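Local coordinates for virulent strain associated lipoprotein (Borreliella spielmanii A14S, PDB 6FZZ) that is an outer surface lipoprotein of a Lyme disease spirochaete, a PFam54 protein that may bind glutathione, as reported for BBE31 of Borrelia burgdorferi, at residues P62-T65 and N69-R72; A89-R94 and Q164-Y169. All coordinates share one frame; numbering follows the deposited sequence.

Contact 1. Residues P62-T65 and N69-R72; sequences PRET and NSER
The carboxylate of Glu64 lies at the edge of the Arg72 guanidinium, the two planes 29° apart, with Glu64 CD lying in the guanidinium plane. The grip is side-on: one bond runs from Arg72 NE to Glu64 OE2 at 2.8 Å and is almost perfectly straight (179°), the other from Arg72 NH2 to Glu64 OE1, also at 2.8 Å. Both oxygens are met on the syn side, and both donors stand somewhat out of the carboxylate plane, in keeping with the tilt between the two groups. Arg63 N lies at the same guanidinium edge, near its plane, 4.1 Å from Arg72 NH2, while Pro62 CD approaches Arg72 NH2 obliquely at 3.7 Å. Trp58 makes a cation-pi contact with Arg72, and Glu60 forms a salt bridge to Arg72 NH1.

Ser70 reaches the carboxylate from elsewhere. Ser70 OG donates to the anti lone pair of Glu64 OE2 at 2.6 Å, so this oxygen takes two donors on different lone-pair sides. Glu64 gets there by folding: a chi2 of -74° bends the chain and brings the carboxylate between serine and arginine. Arg72 instead runs extended from CG to NE, which carries its guanidinium to the 62-65 loop.

Ser70 is the N-cap of helix 71-83, and its OG also bonds Ser73 N, the capping bond. The hydroxyl thus joins the first turn of the helix to Glu64, the carboxylate probably polarising it. With three hydrogen bonds to one carboxylate, two of them within a salt bridge, the contact ties the loop before helix 71-83 to that helix's start through charge and polar bonds, and the negative group beside the N-terminus probably suits the helix dipole.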
loop_
_atom_site.group_PDB
_atom_site.type_symbol
_atom_site.label_atom_id
_atom_site.label_comp_id
_atom_site.label_asym_id
_atom_site.label_seq_id
_atom_site.Cartn_x
_atom_site.Cartn_y
_atom_site.Cartn_z
ATOM N N PRO A 62 5.581 -18.948 -13.988
ATOM C CA PRO A 62 5.789 -20.288 -13.525
ATOM C C PRO A 62 5.012 -20.626 -12.223
ATOM O O PRO A 62 5.308 -21.639 -11.607
ATOM C CB PRO A 62 7.312 -20.328 -13.315
ATOM C CG PRO A 62 7.641 -18.943 -12.751
ATOM C CD PRO A 62 6.670 -18.031 -13.515
ATOM N N ARG A 63 4.009 -19.831 -11.833
ATOM C CA ARG A 63 3.128 -20.175 -10.729
ATOM C C ARG A 63 3.898 -20.261 -9.400
ATOM O O ARG A 63 3.574 -21.071 -8.542
ATOM C CB ARG A 63 2.318 -21.495 -10.987
ATOM C CG ARG A 63 1.577 -21.455 -12.325
ATOM C CD ARG A 63 0.267 -22.251 -12.487
ATOM N NE ARG A 63 -0.225 -22.908 -11.271
ATOM C CZ ARG A 63 -1.165 -22.486 -10.439
ATOM N NH1 ARG A 63 -1.779 -21.344 -10.571
ATOM N NH2 ARG A 63 -1.446 -23.225 -9.415
ATOM N N GLU A 64 4.881 -19.381 -9.214
ATOM C CA GLU A 64 5.618 -19.292 -7.936
ATOM C C GLU A 64 4.761 -18.570 -6.855
ATOM O O GLU A 64 3.706 -18.023 -7.158
ATOM C CB GLU A 64 7.014 -18.637 -8.161
ATOM C CG GLU A 64 7.031 -17.099 -8.293
ATOM C CD GLU A 64 6.507 -16.476 -9.598
ATOM O OE1 GLU A 64 5.744 -17.136 -10.319
ATOM O OE2 GLU A 64 6.845 -15.270 -9.914
ATOM N N THR A 65 5.204 -18.607 -5.595
ATOM C CA THR A 65 4.532 -17.821 -4.544
ATOM C C THR A 65 5.194 -16.440 -4.386
ATOM O O THR A 65 6.285 -16.208 -4.905
ATOM C CB THR A 65 4.522 -18.461 -3.152
ATOM O OG1 THR A 65 5.844 -18.512 -2.655
ATOM C CG2 THR A 65 3.938 -19.821 -3.190
ATOM N N ASN A 69 11.580 -16.059 -4.826
ATOM C CA ASN A 69 12.415 -14.968 -5.227
ATOM C C ASN A 69 12.377 -14.566 -6.690
ATOM O O ASN A 69 13.388 -14.144 -7.272
ATOM C CB ASN A 69 13.826 -15.171 -4.702
ATOM C CG ASN A 69 13.912 -14.877 -3.207
ATOM O OD1 ASN A 69 13.253 -13.961 -2.696
ATOM N ND2 ASN A 69 14.734 -15.624 -2.508
ATOM N N SER A 70 11.200 -14.573 -7.295
ATOM C CA SER A 70 11.119 -14.006 -8.624
ATOM C C SER A 70 11.130 -12.463 -8.528
ATOM O O SER A 70 10.950 -11.916 -7.448
ATOM C CB SER A 70 9.851 -14.498 -9.288
ATOM O OG SER A 70 8.723 -14.007 -8.589
ATOM N N GLU A 71 11.279 -11.765 -9.662
ATOM C CA GLU A 71 11.247 -10.319 -9.658
ATOM C C GLU A 71 9.866 -9.799 -9.319
ATOM O O GLU A 71 9.740 -8.843 -8.575
ATOM C CB GLU A 71 11.732 -9.740 -11.008
ATOM C CG GLU A 71 13.212 -10.046 -11.241
ATOM C CD GLU A 71 14.110 -9.624 -10.067
ATOM O OE1 GLU A 71 14.109 -8.407 -9.721
ATOM O OE2 GLU A 71 14.826 -10.493 -9.491
ATOM N N ARG A 72 8.818 -10.406 -9.853
ATOM C CA ARG A 72 7.499 -9.900 -9.531
ATOM C C ARG A 72 7.123 -10.177 -8.047
ATOM O O ARG A 72 6.396 -9.394 -7.432
ATOM C CB ARG A 72 6.442 -10.446 -10.515
ATOM C CG ARG A 72 6.199 -11.923 -10.477
ATOM C CD ARG A 72 5.119 -12.318 -11.461
ATOM N NE ARG A 72 5.009 -13.785 -11.509
ATOM C CZ ARG A 72 4.117 -14.451 -12.230
ATOM N NH1 ARG A 72 3.162 -13.794 -12.916
ATOM N NH2 ARG A 72 4.104 -15.795 -12.191
#

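Contact 2. Residues A89-R94 and Q164-Y169; sequences ADELKR and QLLLDY
Leu166 pushes its two methyl groups against helix 89-102, CD1 on Glu91 and CD2 on Arg94. Leu166 CD1 rests 3.8 Å from Glu91 CB and 4.0 Å from Glu91 CG, the two side chains crossing at about a right angle. Leu166 CD2 meets the aliphatic part of Arg94, 3.8 Å from Arg94 CG. Leucine thus sits against residues three apart on one helix, so it touches successive turns of the same face.

Arg94 has its CG anti to the backbone N (chi1 173°) and then bends at chi2 and chi3, which sets Arg94 CG against Leu166 CD2 and brings the guanidinium up to the Tyr169 ring, the two side chains crossing at about a right angle. There Arg94 NH1 comes within 3.3 Å of Tyr169 CE2, an oblique approach with the guanidinium and ring planes 26° apart. The salt bridge of Arg94 NH2 goes to Glu97, one turn on. Ile98 extends the patch by touching both Leu166 and Tyr169.

The short segments cross at 76° with their axes 10.9 Å apart, a steep crossing that confines the touching to a few side chains. No hydrogen bond spans the two segments. The polar end of Glu91 is held by Asn88 N and by a salt bridge to Lys163, which precedes 164-169 on helix 138-170. The chemistry is therefore that of a van der Waals joint between the helices, edged by charged ends that find their partners around it.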
loop_
_atom_site.group_PDB
_atom_site.type_symbol
_atom_site.label_atom_id
_atom_site.label_comp_id
_atom_site.label_asym_id
_atom_site.label_seq_id
_atom_site.Cartn_x
_atom_site.Cartn_y
_atom_site.Cartn_z
ATOM N N ALA A 89 8.532 -5.437 12.942
ATOM C CA ALA A 89 8.627 -6.876 12.659
ATOM C C ALA A 89 7.583 -7.695 13.441
ATOM O O ALA A 89 6.967 -8.579 12.859
ATOM C CB ALA A 89 10.046 -7.408 12.894
ATOM N N ASP A 90 7.353 -7.341 14.710
ATOM C CA ASP A 90 6.358 -7.991 15.565
ATOM C C ASP A 90 4.895 -7.737 15.108
ATOM O O ASP A 90 4.064 -8.637 15.152
ATOM C CB ASP A 90 6.519 -7.491 16.984
ATOM C CG ASP A 90 5.387 -7.904 17.889
ATOM O OD1 ASP A 90 5.381 -9.086 18.313
ATOM O OD2 ASP A 90 4.501 -7.045 18.171
ATOM N N GLU A 91 4.586 -6.495 14.746
ATOM C CA GLU A 91 3.282 -6.154 14.214
ATOM C C GLU A 91 3.066 -6.772 12.855
ATOM O O GLU A 91 1.965 -7.257 12.575
ATOM C CB GLU A 91 3.131 -4.654 14.114
ATOM C CG GLU A 91 2.985 -3.966 15.460
ATOM C CD GLU A 91 3.059 -2.481 15.279
ATOM O OE1 GLU A 91 4.105 -2.031 14.729
ATOM O OE2 GLU A 91 2.057 -1.797 15.585
ATOM N N LEU A 92 4.108 -6.776 12.013
ATOM C CA LEU A 92 4.056 -7.468 10.719
ATOM C C LEU A 92 3.672 -8.939 10.863
ATOM O O LEU A 92 2.816 -9.454 10.130
ATOM C CB LEU A 92 5.405 -7.351 9.966
ATOM C CG LEU A 92 5.782 -5.965 9.453
ATOM C CD1 LEU A 92 7.180 -5.924 8.852
ATOM C CD2 LEU A 92 4.789 -5.471 8.436
ATOM N N LYS A 93 4.324 -9.644 11.795
ATOM C CA LYS A 93 4.086 -11.080 11.940
ATOM C C LYS A 93 2.662 -11.263 12.490
ATOM O O LYS A 93 1.940 -12.134 12.087
ATOM C CB LYS A 93 5.136 -11.715 12.908
ATOM C CG LYS A 93 4.743 -13.144 13.332
ATOM C CD LYS A 93 5.387 -13.614 14.638
ATOM C CE LYS A 93 6.867 -13.284 14.723
ATOM N NZ LYS A 93 7.541 -14.094 15.782
ATOM N N ARG A 94 2.269 -10.436 13.432
ATOM C CA ARG A 94 0.942 -10.548 14.010
ATOM C C ARG A 94 -0.141 -10.224 12.982
ATOM O O ARG A 94 -1.139 -10.896 12.938
ATOM C CB ARG A 94 0.829 -9.622 15.216
ATOM C CG ARG A 94 -0.539 -9.479 15.839
ATOM C CD ARG A 94 -1.322 -10.757 16.097
ATOM N NE ARG A 94 -0.629 -11.727 16.942
ATOM C CZ ARG A 94 -1.167 -12.879 17.344
ATOM N NH1 ARG A 94 -2.404 -13.209 16.981
ATOM N NH2 ARG A 94 -0.470 -13.706 18.112
ATOM N N GLN A 164 -5.415 -0.287 13.412
ATOM C CA GLN A 164 -6.548 -0.513 14.292
ATOM C C GLN A 164 -6.938 -2.002 14.414
ATOM O O GLN A 164 -7.282 -2.490 15.489
ATOM C CB GLN A 164 -7.740 0.297 13.802
ATOM C CG GLN A 164 -8.969 0.229 14.680
ATOM C CD GLN A 164 -8.740 0.999 15.991
ATOM O OE1 GLN A 164 -8.261 2.134 15.967
ATOM N NE2 GLN A 164 -9.043 0.376 17.116
ATOM N N LEU A 165 -6.910 -2.733 13.316
ATOM C CA LEU A 165 -7.164 -4.159 13.408
ATOM C C LEU A 165 -6.274 -4.764 14.447
ATOM O O LEU A 165 -6.724 -5.611 15.259
ATOM C CB LEU A 165 -6.943 -4.857 12.063
ATOM C CG LEU A 165 -7.094 -6.393 12.087
ATOM C CD1 LEU A 165 -8.468 -6.837 12.545
ATOM C CD2 LEU A 165 -6.717 -7.008 10.715
ATOM N N LEU A 166 -4.988 -4.443 14.398
ATOM C CA LEU A 166 -4.060 -5.045 15.396
ATOM C C LEU A 166 -4.482 -4.699 16.842
ATOM O O LEU A 166 -4.425 -5.538 17.722
ATOM C CB LEU A 166 -2.629 -4.573 15.205
ATOM C CG LEU A 166 -1.986 -5.024 13.906
ATOM C CD1 LEU A 166 -0.636 -4.345 13.850
ATOM C CD2 LEU A 166 -1.856 -6.528 13.919
ATOM N N LEU A 167 -4.984 -3.498 17.053
ATOM C CA LEU A 167 -5.420 -3.108 18.425
ATOM C C LEU A 167 -6.711 -3.802 18.804
ATOM O O LEU A 167 -6.840 -4.295 19.930
ATOM C CB LEU A 167 -5.606 -1.593 18.517
ATOM C CG LEU A 167 -4.382 -0.711 18.165
ATOM C CD1 LEU A 167 -4.639 0.764 18.495
ATOM C CD2 LEU A 167 -3.117 -1.151 18.860
ATOM N N ASP A 168 -7.672 -3.835 17.867
ATOM C CA ASP A 168 -8.962 -4.484 18.100
ATOM C C ASP A 168 -8.841 -5.927 18.408
ATOM O O ASP A 168 -9.636 -6.487 19.209
ATOM C CB ASP A 168 -9.897 -4.325 16.908
ATOM C CG ASP A 168 -10.400 -2.892 16.786
ATOM O OD1 ASP A 168 -10.239 -2.179 17.772
ATOM O OD2 ASP A 168 -10.912 -2.472 15.743
ATOM N N TYR A 169 -7.918 -6.578 17.700
ATOM C CA TYR A 169 -7.624 -7.980 17.973
ATOM C C TYR A 169 -7.011 -8.272 19.377
ATOM O O TYR A 169 -7.473 -9.162 20.129
ATOM C CB TYR A 169 -6.717 -8.524 16.894
ATOM C CG TYR A 169 -6.596 -10.000 16.982
ATOM C CD1 TYR A 169 -7.554 -10.816 16.444
ATOM C CD2 TYR A 169 -5.493 -10.590 17.605
ATOM C CE1 TYR A 169 -7.438 -12.193 16.549
ATOM C CE2 TYR A 169 -5.392 -11.958 17.738
ATOM C CZ TYR A 169 -6.377 -12.748 17.210
ATOM O OH TYR A 169 -6.261 -14.121 17.290
#

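In the fold
The two contacts come in series along the chain: contact 1 closes before contact 2 opens, and helix 71-83, whose start is in contact 1, is followed directly by helix 89-102, which carries the first half of contact 2. Their centres are 27 Å apart and their nearest atoms about 15 Å, with no touch between them. Contact 1 is local, joining segments with three residues between them at the surface, whereas contact 2 brings together segments with 69 residues between them, 56 of them helical. Both lie in this C-terminal, helical part of the lipoprotein, one near the start of helix 71-83 and the other between helices 89-102 and 138-170.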